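Local coordinates for ParB domain protein nuclease (Sulfolobus solfataricus, PDB 5K5D) that probably serves as a ParB-type partition protein in archaeal DNA segregation and may act as a nuclease, at residues N33-L38 with L66-K71; D54-L59 with D83-Q88; L171-I176 with R193-L198. The protein carries 4 engineered substitutions. One frame throughout, in Å; residues are numbered along the deposited sequence.

From the N terminus, the chain first passes 33-38, the run into helix 37-45, then strand 51-53 and the turn 54-59. Helix 63-71 comes next, and its 66-71 end returns to 33-38, closing interaction 1. Strand 76-82 then leads to 83-88, which comes back to the turn and closes interaction 2. The two loops therefore cross rather than nest, and they touch where Leu66 CD2 lies 4.2 Å from Leu59 CD1. Interaction 1 ties the approach to helix 37-45 to helix 63-71, and interaction 2 ties the loops after strands 51-53 and 76-82, all within the ParB-like N-terminal region. Interaction 3 follows in series, joining helices 170-180 and 189-201 across the chain's centre from interaction 1.

Interaction 1. Residues N33-L38 with L66-K71; sequences NSREDL and LDIMKK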
loop_
_atom_site.group_PDB
_atom_site.type_symbol
_atom_site.label_atom_id
_atom_site.label_comp_id
_atom_site.label_asym_id
_atom_site.label_seq_id
_atom_site.Cartn_x
_atom_site.Cartn_y
_atom_site.Cartn_z
ATOM N N ASN B 33 -9.852 -4.638 -11.054
ATOM C CA ASN B 33 -10.901 -4.971 -12.019
ATOM C C ASN B 33 -12.173 -4.154 -11.830
ATOM O O ASN B 33 -13.266 -4.609 -12.162
ATOM C CB ASN B 33 -11.235 -6.467 -11.954
ATOM C CG ASN B 33 -10.052 -7.345 -12.314
ATOM O OD1 ASN B 33 -9.130 -6.912 -13.008
ATOM N ND2 ASN B 33 -10.072 -8.589 -11.844
ATOM N N SER B 34 -12.028 -2.943 -11.305
ATOM C CA SER B 34 -13.190 -2.140 -10.945
ATOM C C SER B 34 -13.601 -1.156 -12.035
ATOM O O SER B 34 -14.564 -0.407 -11.862
ATOM C CB SER B 34 -12.937 -1.388 -9.638
ATOM O OG SER B 34 -11.974 -0.362 -9.814
ATOM N N ARG B 35 -12.883 -1.160 -13.158
ATOM C CA ARG B 35 -13.159 -0.197 -14.223
ATOM C C ARG B 35 -14.584 -0.292 -14.763
ATOM O O ARG B 35 -15.307 0.701 -14.785
ATOM C CB ARG B 35 -12.160 -0.305 -15.375
ATOM C CG ARG B 35 -12.363 0.797 -16.411
ATOM C CD ARG B 35 -11.408 0.704 -17.587
ATOM N NE ARG B 35 -11.581 1.842 -18.488
ATOM C CZ ARG B 35 -10.815 2.930 -18.477
ATOM N NH1 ARG B 35 -9.809 3.029 -17.619
ATOM N NH2 ARG B 35 -11.051 3.917 -19.332
ATOM N N GLU B 36 -14.983 -1.477 -15.210
ATOM C CA GLU B 36 -16.330 -1.654 -15.747
ATOM C C GLU B 36 -17.371 -1.314 -14.681
ATOM O O GLU B 36 -18.469 -0.846 -14.990
ATOM C CB GLU B 36 -16.526 -3.079 -16.275
ATOM C CG GLU B 36 -15.599 -3.433 -17.431
ATOM C CD GLU B 36 -15.737 -4.876 -17.881
ATOM O OE1 GLU B 36 -16.744 -5.523 -17.515
ATOM O OE2 GLU B 36 -14.836 -5.365 -18.597
ATOM N N ASP B 37 -17.009 -1.534 -13.422
ATOM C CA ASP B 37 -17.884 -1.205 -12.306
ATOM C C ASP B 37 -18.254 0.280 -12.306
ATOM O O ASP B 37 -19.422 0.630 -12.493
ATOM C CB ASP B 37 -17.239 -1.604 -10.974
ATOM C CG ASP B 37 -16.820 -3.066 -10.944
ATOM O OD1 ASP B 37 -16.183 -3.529 -11.917
ATOM O OD2 ASP B 37 -17.131 -3.754 -9.947
ATOM N N LEU B 38 -17.270 1.154 -12.106
ATOM C CA LEU B 38 -17.553 2.590 -12.120
ATOM C C LEU B 38 -17.612 3.152 -13.539
ATOM O O LEU B 38 -17.520 4.361 -13.749
ATOM C CB LEU B 38 -16.581 3.390 -11.237
ATOM C CG LEU B 38 -15.062 3.185 -11.256
ATOM C CD1 LEU B 38 -14.615 2.248 -10.138
ATOM C CD2 LEU B 38 -14.567 2.709 -12.608
ATOM N N LEU B 66 -12.034 9.703 -14.073
ATOM C CA LEU B 66 -11.829 10.832 -14.972
ATOM C C LEU B 66 -11.610 10.351 -16.403
ATOM O O LEU B 66 -12.135 10.936 -17.353
ATOM C CB LEU B 66 -10.643 11.693 -14.527
ATOM C CG LEU B 66 -10.382 12.886 -15.454
ATOM C CD1 LEU B 66 -11.565 13.841 -15.443
ATOM C CD2 LEU B 66 -9.102 13.620 -15.096
ATOM N N ASP B 67 -10.825 9.287 -16.551
ATOM C CA ASP B 67 -10.522 8.745 -17.869
ATOM C C ASP B 67 -11.786 8.244 -18.570
ATOM O O ASP B 67 -11.997 8.491 -19.760
ATOM C CB ASP B 67 -9.487 7.621 -17.767
ATOM C CG ASP B 67 -9.103 7.063 -19.125
ATOM O OD1 ASP B 67 -8.260 7.684 -19.808
ATOM O OD2 ASP B 67 -9.647 6.008 -19.513
ATOM N N ILE B 68 -12.624 7.540 -17.819
ATOM C CA ILE B 68 -13.896 7.056 -18.333
ATOM C C ILE B 68 -14.781 8.217 -18.793
ATOM O O ILE B 68 -15.324 8.196 -19.896
ATOM C CB ILE B 68 -14.632 6.231 -17.271
ATOM C CG1 ILE B 68 -13.752 5.057 -16.827
ATOM C CG2 ILE B 68 -15.975 5.753 -17.798
ATOM C CD1 ILE B 68 -14.327 4.243 -15.690
HETATM N N MSE B 69 -14.905 9.236 -17.950
HETATM C CA MSE B 69 -15.760 10.380 -18.245
HETATM C C MSE B 69 -15.268 11.151 -19.460
HETATM O O MSE B 69 -16.061 11.703 -20.226
HETATM C CB MSE B 69 -15.832 11.315 -17.039
HETATM C CG MSE B 69 -16.585 10.740 -15.856
HETATM SE SE MSE B 69 -16.817 12.074 -14.460
HETATM C CE MSE B 69 -14.956 12.246 -13.915
ATOM N N LYS B 70 -13.950 11.199 -19.617
ATOM C CA LYS B 70 -13.338 11.843 -20.765
ATOM C C LYS B 70 -13.783 11.119 -22.037
ATOM O O LYS B 70 -14.122 11.751 -23.039
ATOM C CB LYS B 70 -11.816 11.802 -20.637
ATOM C CG LYS B 70 -11.116 13.085 -21.046
ATOM C CD LYS B 70 -11.083 14.082 -19.902
ATOM C CE LYS B 70 -10.004 13.732 -18.888
ATOM N NZ LYS B 70 -8.631 14.031 -19.391
ATOM N N LYS B 71 -13.790 9.789 -21.981
ATOM C CA LYS B 71 -14.179 8.965 -23.124
ATOM C C LYS B 71 -15.695 8.917 -23.339
ATOM O O LYS B 71 -16.159 8.663 -24.447
ATOM C CB LYS B 71 -13.613 7.548 -22.984
ATOM C CG LYS B 71 -12.100 7.483 -23.128
ATOM C CD LYS B 71 -11.550 6.162 -22.629
ATOM C CE LYS B 71 -10.035 6.126 -22.754
ATOM N NZ LYS B 71 -9.475 4.808 -22.342
#
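A salt-bridge network of Arg35, Asp67 and Lys71 links the approach to helix 37-45 with the last turns of helix 63-71. Arg35 does the reaching. With CG anti to the backbone N (chi1 -174°) and the chain extended to NE, the guanidinium arrives at the neighbouring helix. There NH2 gives a hydrogen bond of 2.5 Å to Asp67 OD2. It is nearly straight, at 172°, and lies in the guanidinium plane, meeting the oxygen almost along its C-O bond, while the two flat groups are tilted 67° apart. Lys71 NZ takes the syn lone pair of the same OD2 at 3.1 Å, so one carboxylate oxygen is gripped by two cations.

The helix that supplies Asp67 and Lys71 belongs to the ParB-like N-terminal region, and Thr64 and Arg65 lie in its first turn. The same helix also offers Ile68, which runs antiparallel to the arginine side chain and lays CG1 over one guanidinium face, 3.8 Å above the plane and toward its rim. Replacing Arg35 with an alanine would probably leave Asp67 OD2 without its guanidinium partner and take away the flat group lying over Ile68 CG1.

Ile68 CD1 also comes 3.8 Å from Arg35 O. It meets Leu38 CD2 at 3.5 Å, the Leu38 and Ile68 side chains crossing nearly at right angles. Leu38 also touches Thr64 and Arg65, and Ile68 packs on Glu39 of helix 37-45. A bound citrate, probably from the crystallisation liquor, lies about 5 Å from the Leu38 side chain.

Interaction 2. Residues D54-L59 with D83-Q88; sequences DRNYVL and DFDSQQ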
loop_
_atom_site.group_PDB
_atom_site.type_symbol
_atom_site.label_atom_id
_atom_site.label_comp_id
_atom_site.label_asym_id
_atom_site.label_seq_id
_atom_site.Cartn_x
_atom_site.Cartn_y
_atom_site.Cartn_z
ATOM N N ASP B 54 -6.742 19.088 -5.469
ATOM C CA ASP B 54 -6.192 20.079 -4.560
ATOM C C ASP B 54 -6.521 21.497 -5.025
ATOM O O ASP B 54 -7.320 21.702 -5.943
ATOM C CB ASP B 54 -4.679 19.894 -4.382
ATOM C CG ASP B 54 -3.876 20.404 -5.568
ATOM O OD1 ASP B 54 -4.465 20.990 -6.509
ATOM O OD2 ASP B 54 -2.639 20.233 -5.547
ATOM N N ARG B 55 -5.891 22.467 -4.378
ATOM C CA ARG B 55 -6.125 23.877 -4.640
ATOM C C ARG B 55 -5.897 24.251 -6.103
ATOM O O ARG B 55 -6.665 25.014 -6.682
ATOM C CB ARG B 55 -5.203 24.698 -3.741
ATOM C CG ARG B 55 -5.582 26.144 -3.606
ATOM C CD ARG B 55 -5.113 26.665 -2.260
ATOM N NE ARG B 55 -3.666 26.568 -2.094
ATOM C CZ ARG B 55 -3.063 26.385 -0.925
ATOM N NH1 ARG B 55 -3.783 26.260 0.180
ATOM N NH2 ARG B 55 -1.742 26.320 -0.859
ATOM N N ASN B 56 -4.839 23.713 -6.697
ATOM C CA ASN B 56 -4.495 24.036 -8.078
ATOM C C ASN B 56 -5.068 23.031 -9.069
ATOM O O ASN B 56 -4.614 22.941 -10.210
ATOM C CB ASN B 56 -2.976 24.096 -8.252
ATOM C CG ASN B 56 -2.329 25.145 -7.369
ATOM O OD1 ASN B 56 -2.863 26.242 -7.199
ATOM N ND2 ASN B 56 -1.186 24.804 -6.787
ATOM N N TYR B 57 -6.066 22.276 -8.626
ATOM C CA TYR B 57 -6.797 21.378 -9.513
ATOM C C TYR B 57 -5.931 20.217 -9.986
ATOM O O TYR B 57 -6.129 19.675 -11.073
ATOM C CB TYR B 57 -7.401 22.159 -10.684
ATOM C CG TYR B 57 -8.351 23.239 -10.214
ATOM C CD1 TYR B 57 -7.916 24.547 -10.032
ATOM C CD2 TYR B 57 -9.675 22.942 -9.916
ATOM C CE1 TYR B 57 -8.777 25.529 -9.585
ATOM C CE2 TYR B 57 -10.543 23.917 -9.468
ATOM C CZ TYR B 57 -10.089 25.208 -9.302
ATOM O OH TYR B 57 -10.953 26.178 -8.852
ATOM N N VAL B 58 -4.964 19.847 -9.156
ATOM C CA VAL B 58 -4.213 18.620 -9.355
ATOM C C VAL B 58 -5.059 17.461 -8.841
ATOM O O VAL B 58 -5.459 17.437 -7.674
ATOM C CB VAL B 58 -2.860 18.649 -8.606
ATOM C CG1 VAL B 58 -2.179 17.291 -8.675
ATOM C CG2 VAL B 58 -1.959 19.729 -9.172
ATOM N N LEU B 59 -5.344 16.513 -9.728
ATOM C CA LEU B 59 -6.138 15.342 -9.390
ATOM C C LEU B 59 -5.410 14.503 -8.343
ATOM O O LEU B 59 -4.245 14.142 -8.517
ATOM C CB LEU B 59 -6.378 14.502 -10.645
ATOM C CG LEU B 59 -7.764 13.895 -10.874
ATOM C CD1 LEU B 59 -7.636 12.463 -11.371
ATOM C CD2 LEU B 59 -8.611 13.953 -9.617
ATOM N N ASP B 83 -8.171 22.726 0.214
ATOM C CA ASP B 83 -7.403 23.952 0.334
ATOM C C ASP B 83 -5.958 23.698 0.743
ATOM O O ASP B 83 -5.499 24.174 1.776
ATOM C CB ASP B 83 -8.067 24.901 1.325
ATOM C CG ASP B 83 -7.362 26.233 1.405
ATOM O OD1 ASP B 83 -6.884 26.704 0.353
ATOM O OD2 ASP B 83 -7.277 26.801 2.515
ATOM N N PHE B 84 -5.244 22.943 -0.074
ATOM C CA PHE B 84 -3.830 22.714 0.171
ATOM C C PHE B 84 -3.124 22.414 -1.141
ATOM O O PHE B 84 -3.751 21.987 -2.109
ATOM C CB PHE B 84 -3.621 21.574 1.169
ATOM C CG PHE B 84 -3.807 20.205 0.578
ATOM C CD1 PHE B 84 -5.059 19.611 0.548
ATOM C CD2 PHE B 84 -2.728 19.509 0.063
ATOM C CE1 PHE B 84 -5.232 18.352 0.012
ATOM C CE2 PHE B 84 -2.894 18.248 -0.475
ATOM C CZ PHE B 84 -4.149 17.671 -0.500
ATOM N N ASP B 85 -1.822 22.664 -1.169
ATOM C CA ASP B 85 -1.018 22.423 -2.354
ATOM C C ASP B 85 -0.380 21.047 -2.233
ATOM O O ASP B 85 0.510 20.837 -1.409
ATOM C CB ASP B 85 0.055 23.505 -2.484
ATOM C CG ASP B 85 0.750 23.482 -3.824
ATOM O OD1 ASP B 85 0.922 22.384 -4.393
ATOM O OD2 ASP B 85 1.123 24.571 -4.313
ATOM N N SER B 86 -0.850 20.109 -3.049
ATOM C CA SER B 86 -0.372 18.731 -2.995
ATOM C C SER B 86 1.113 18.637 -3.318
ATOM O O SER B 86 1.778 17.677 -2.929
ATOM C CB SER B 86 -1.157 17.851 -3.966
ATOM O OG SER B 86 -0.851 18.185 -5.309
ATOM N N GLN B 87 1.628 19.633 -4.035
ATOM C CA GLN B 87 3.038 19.646 -4.417
ATOM C C GLN B 87 3.930 20.090 -3.264
ATOM O O GLN B 87 5.150 19.955 -3.328
ATOM C CB GLN B 87 3.269 20.534 -5.642
ATOM C CG GLN B 87 2.598 20.027 -6.911
ATOM C CD GLN B 87 3.118 18.667 -7.352
ATOM O OE1 GLN B 87 2.350 17.711 -7.486
ATOM N NE2 GLN B 87 4.426 18.577 -7.584
ATOM N N GLN B 88 3.315 20.618 -2.211
ATOM C CA GLN B 88 4.055 21.034 -1.028
ATOM C C GLN B 88 3.659 20.211 0.193
ATOM O O GLN B 88 4.512 19.821 0.991
ATOM C CB GLN B 88 3.854 22.525 -0.759
ATOM C CG GLN B 88 4.444 23.426 -1.834
ATOM C CD GLN B 88 4.447 24.886 -1.432
ATOM O OE1 GLN B 88 5.322 25.335 -0.690
ATOM N NE2 GLN B 88 3.465 25.637 -1.917
HETATM O O HOH W 1 -0.327 26.879 -3.999
#
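Arg55 lies along the backbone of Asp83, Phe84 and Asp85, touching each in turn. Its CB rests 3.5 Å from Phe84 O, the oxygen that also accepts a hydrogen bond from Arg55 N at 3.2 Å. CD then passes Asp83 OD1, and a bend at chi3 (60°) lays the guanidinium over the peptide chain, with Phe84 CA and Asp85 N beneath one face, both toward its rim. At the edge, NH1 donates to Asp83 OD1 at 3.1 Å in a salt bridge; the bond is in the guanidinium plane but comes down on the carboxylate from above its own plane. NH2, at the far tip, comes 3.7 Å from Asp85 CB and makes a weak bond to a water that donates to Asp85 OD2.

The neighbouring Asp54 is buried. Its OD2 is held by Ser86 twice, from OG at 2.7 Å and from the backbone N at 3.1 Å, the donors reaching it from opposite faces of the carboxylate. OD1 turns back to accept from Val58 N at 2.9 Å, bracing the type I turn from Asp54 to Tyr57. On the other loop, Asp85 OD1 accepts from Gln87 N in an Asx turn.

The turn joins strands 51-53 and 59-61, while 83-88 leaves strand 76-82, the parallel neighbour of 51-53, for helix 90-99. Both loops thus emerge at the same end of the mixed sheet. Phe84 points away from the turn, packing on Ile60 of strand 59-61 and on Lys92 and Leu96 of helix 90-99, whose Ala93 meets Ser86.

Interaction 3. Residues L171-I176 with R193-L198; sequences LEYERI and RKMAIL
Tyr173 is the first residue of 171-176 to meet the other helix, its ring touching Met195 and Ala196. With CG swung away from the backbone N (chi1 -165°), the ring reaches the second helix: CE1 comes 4.2 Å from the selenium of Met195, which sits at the ring edge near its plane, and CD1 lies 4.1 Å from Ala196 CA. The bends at chi2 and chi3 of Met195 carry its selenium back to the ring. The phenol oxygen looks past both segments and is hydrogen-bonded to Asp121 on helix 109-128, the helix that also packs against Tyr173 and, through Phe116, Met195.

Glu174 follows, where helices 170-180 and 189-201 pack as a pair closer to antiparallel than parallel, the axes of the two segments 8.8 Å apart and their directions 141° from parallel. The small Ala196 is consistent with this close approach: its CB touches Glu174 CB at 3.6 Å. From there the glutamate runs out extended, and OE2 reaches Arg193 CG at 3.3 Å, crossing the aliphatic part of that chain obliquely. The charges are near, with OE2 4.5 Å from Arg193 NE, but the oxygen lies well off the guanidinium plane and no N-H points at it.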
loop_
_atom_site.group_PDB
_atom_site.type_symbol
_atom_site.label_atom_id
_atom_site.label_comp_id
_atom_site.label_asym_id
_atom_site.label_seq_id
_atom_site.Cartn_x
_atom_site.Cartn_y
_atom_site.Cartn_z
ATOM N N LEU B 171 8.682 -0.299 14.998
ATOM C CA LEU B 171 7.749 0.319 15.927
ATOM C C LEU B 171 7.171 1.600 15.344
ATOM O O LEU B 171 5.956 1.775 15.296
ATOM C CB LEU B 171 8.429 0.611 17.261
ATOM C CG LEU B 171 7.502 1.128 18.360
ATOM C CD1 LEU B 171 6.395 0.121 18.646
ATOM C CD2 LEU B 171 8.297 1.432 19.618
ATOM N N GLU B 172 8.049 2.490 14.900
ATOM C CA GLU B 172 7.623 3.756 14.321
ATOM C C GLU B 172 6.719 3.496 13.125
ATOM O O GLU B 172 5.655 4.105 12.999
ATOM C CB GLU B 172 8.836 4.592 13.910
ATOM C CG GLU B 172 9.890 4.720 15.002
ATOM C CD GLU B 172 11.176 5.362 14.509
ATOM O OE1 GLU B 172 11.970 4.666 13.838
ATOM O OE2 GLU B 172 11.398 6.559 14.793
ATOM N N TYR B 173 7.142 2.581 12.254
ATOM C CA TYR B 173 6.357 2.212 11.078
ATOM C C TYR B 173 4.973 1.698 11.472
ATOM O O TYR B 173 3.972 2.046 10.848
ATOM C CB TYR B 173 7.084 1.158 10.242
ATOM C CG TYR B 173 6.521 0.997 8.845
ATOM C CD1 TYR B 173 5.582 0.014 8.557
ATOM C CD2 TYR B 173 6.931 1.833 7.814
ATOM C CE1 TYR B 173 5.069 -0.131 7.276
ATOM C CE2 TYR B 173 6.424 1.699 6.534
ATOM C CZ TYR B 173 5.494 0.716 6.271
ATOM O OH TYR B 173 4.995 0.589 4.996
ATOM N N GLU B 174 4.923 0.866 12.505
ATOM C CA GLU B 174 3.656 0.324 12.978
ATOM C C GLU B 174 2.744 1.417 13.527
ATOM O O GLU B 174 1.532 1.388 13.314
ATOM C CB GLU B 174 3.892 -0.742 14.047
ATOM C CG GLU B 174 2.618 -1.361 14.585
ATOM C CD GLU B 174 2.884 -2.322 15.727
ATOM O OE1 GLU B 174 2.152 -2.262 16.739
ATOM O OE2 GLU B 174 3.825 -3.134 15.612
ATOM N N ARG B 175 3.326 2.375 14.240
ATOM C CA ARG B 175 2.543 3.460 14.814
ATOM C C ARG B 175 1.960 4.300 13.690
ATOM O O ARG B 175 0.840 4.803 13.787
ATOM C CB ARG B 175 3.400 4.324 15.742
ATOM C CG ARG B 175 3.818 5.663 15.150
ATOM C CD ARG B 175 4.689 6.458 16.116
ATOM N NE ARG B 175 5.827 5.676 16.595
ATOM C CZ ARG B 175 7.029 6.180 16.855
ATOM N NH1 ARG B 175 7.261 7.473 16.674
ATOM N NH2 ARG B 175 8.000 5.390 17.291
ATOM N N ILE B 176 2.732 4.441 12.618
ATOM C CA ILE B 176 2.280 5.167 11.442
ATOM C C ILE B 176 1.062 4.487 10.825
ATOM O O ILE B 176 0.103 5.150 10.435
ATOM C CB ILE B 176 3.400 5.286 10.399
ATOM C CG1 ILE B 176 4.484 6.237 10.912
ATOM C CG2 ILE B 176 2.842 5.765 9.075
ATOM C CD1 ILE B 176 5.508 6.617 9.874
ATOM N N ARG B 193 0.710 -5.264 12.731
ATOM C CA ARG B 193 1.942 -5.571 13.436
ATOM C C ARG B 193 2.750 -6.585 12.642
ATOM O O ARG B 193 3.973 -6.476 12.541
ATOM C CB ARG B 193 1.639 -6.093 14.839
ATOM C CG ARG B 193 2.872 -6.253 15.698
ATOM C CD ARG B 193 2.514 -6.655 17.113
ATOM N NE ARG B 193 3.704 -7.030 17.867
ATOM C CZ ARG B 193 4.214 -8.256 17.882
ATOM N NH1 ARG B 193 3.633 -9.225 17.186
ATOM N NH2 ARG B 193 5.303 -8.513 18.592
ATOM N N LYS B 194 2.051 -7.567 12.078
ATOM C CA LYS B 194 2.667 -8.553 11.201
ATOM C C LYS B 194 3.291 -7.859 10.005
ATOM O O LYS B 194 4.433 -8.136 9.640
ATOM C CB LYS B 194 1.630 -9.565 10.710
ATOM C CG LYS B 194 1.249 -10.622 11.722
ATOM C CD LYS B 194 0.088 -11.455 11.208
ATOM C CE LYS B 194 -0.304 -12.542 12.199
ATOM N NZ LYS B 194 -1.588 -13.195 11.817
HETATM N N MSE B 195 2.531 -6.961 9.390
HETATM C CA MSE B 195 3.007 -6.260 8.208
HETATM C C MSE B 195 4.205 -5.388 8.549
HETATM O O MSE B 195 5.179 -5.343 7.798
HETATM C CB MSE B 195 1.894 -5.420 7.582
HETATM C CG MSE B 195 2.172 -5.048 6.132
HETATM SE SE MSE B 195 2.568 -3.160 5.843
HETATM C CE MSE B 195 0.748 -2.480 5.872
ATOM N N ALA B 196 4.133 -4.708 9.691
ATOM C CA ALA B 196 5.201 -3.812 10.118
ATOM C C ALA B 196 6.507 -4.564 10.355
ATOM O O ALA B 196 7.575 -4.122 9.925
ATOM C CB ALA B 196 4.790 -3.045 11.365
ATOM N N ILE B 197 6.417 -5.705 11.034
ATOM C CA ILE B 197 7.592 -6.532 11.295
ATOM C C ILE B 197 8.205 -7.068 10.004
ATOM O O ILE B 197 9.423 -7.072 9.837
ATOM C CB ILE B 197 7.259 -7.705 12.229
ATOM C CG1 ILE B 197 6.851 -7.173 13.603
ATOM C CG2 ILE B 197 8.450 -8.645 12.350
ATOM C CD1 ILE B 197 6.548 -8.251 14.612
ATOM N N LEU B 198 7.359 -7.521 9.085
ATOM C CA LEU B 198 7.848 -8.019 7.812
ATOM C C LEU B 198 8.451 -6.881 7.002
ATOM O O LEU B 198 9.494 -7.041 6.375
ATOM C CB LEU B 198 6.724 -8.689 7.013
ATOM C CG LEU B 198 6.029 -9.903 7.632
ATOM C CD1 LEU B 198 5.025 -10.490 6.655
ATOM C CD2 LEU B 198 7.038 -10.954 8.062
#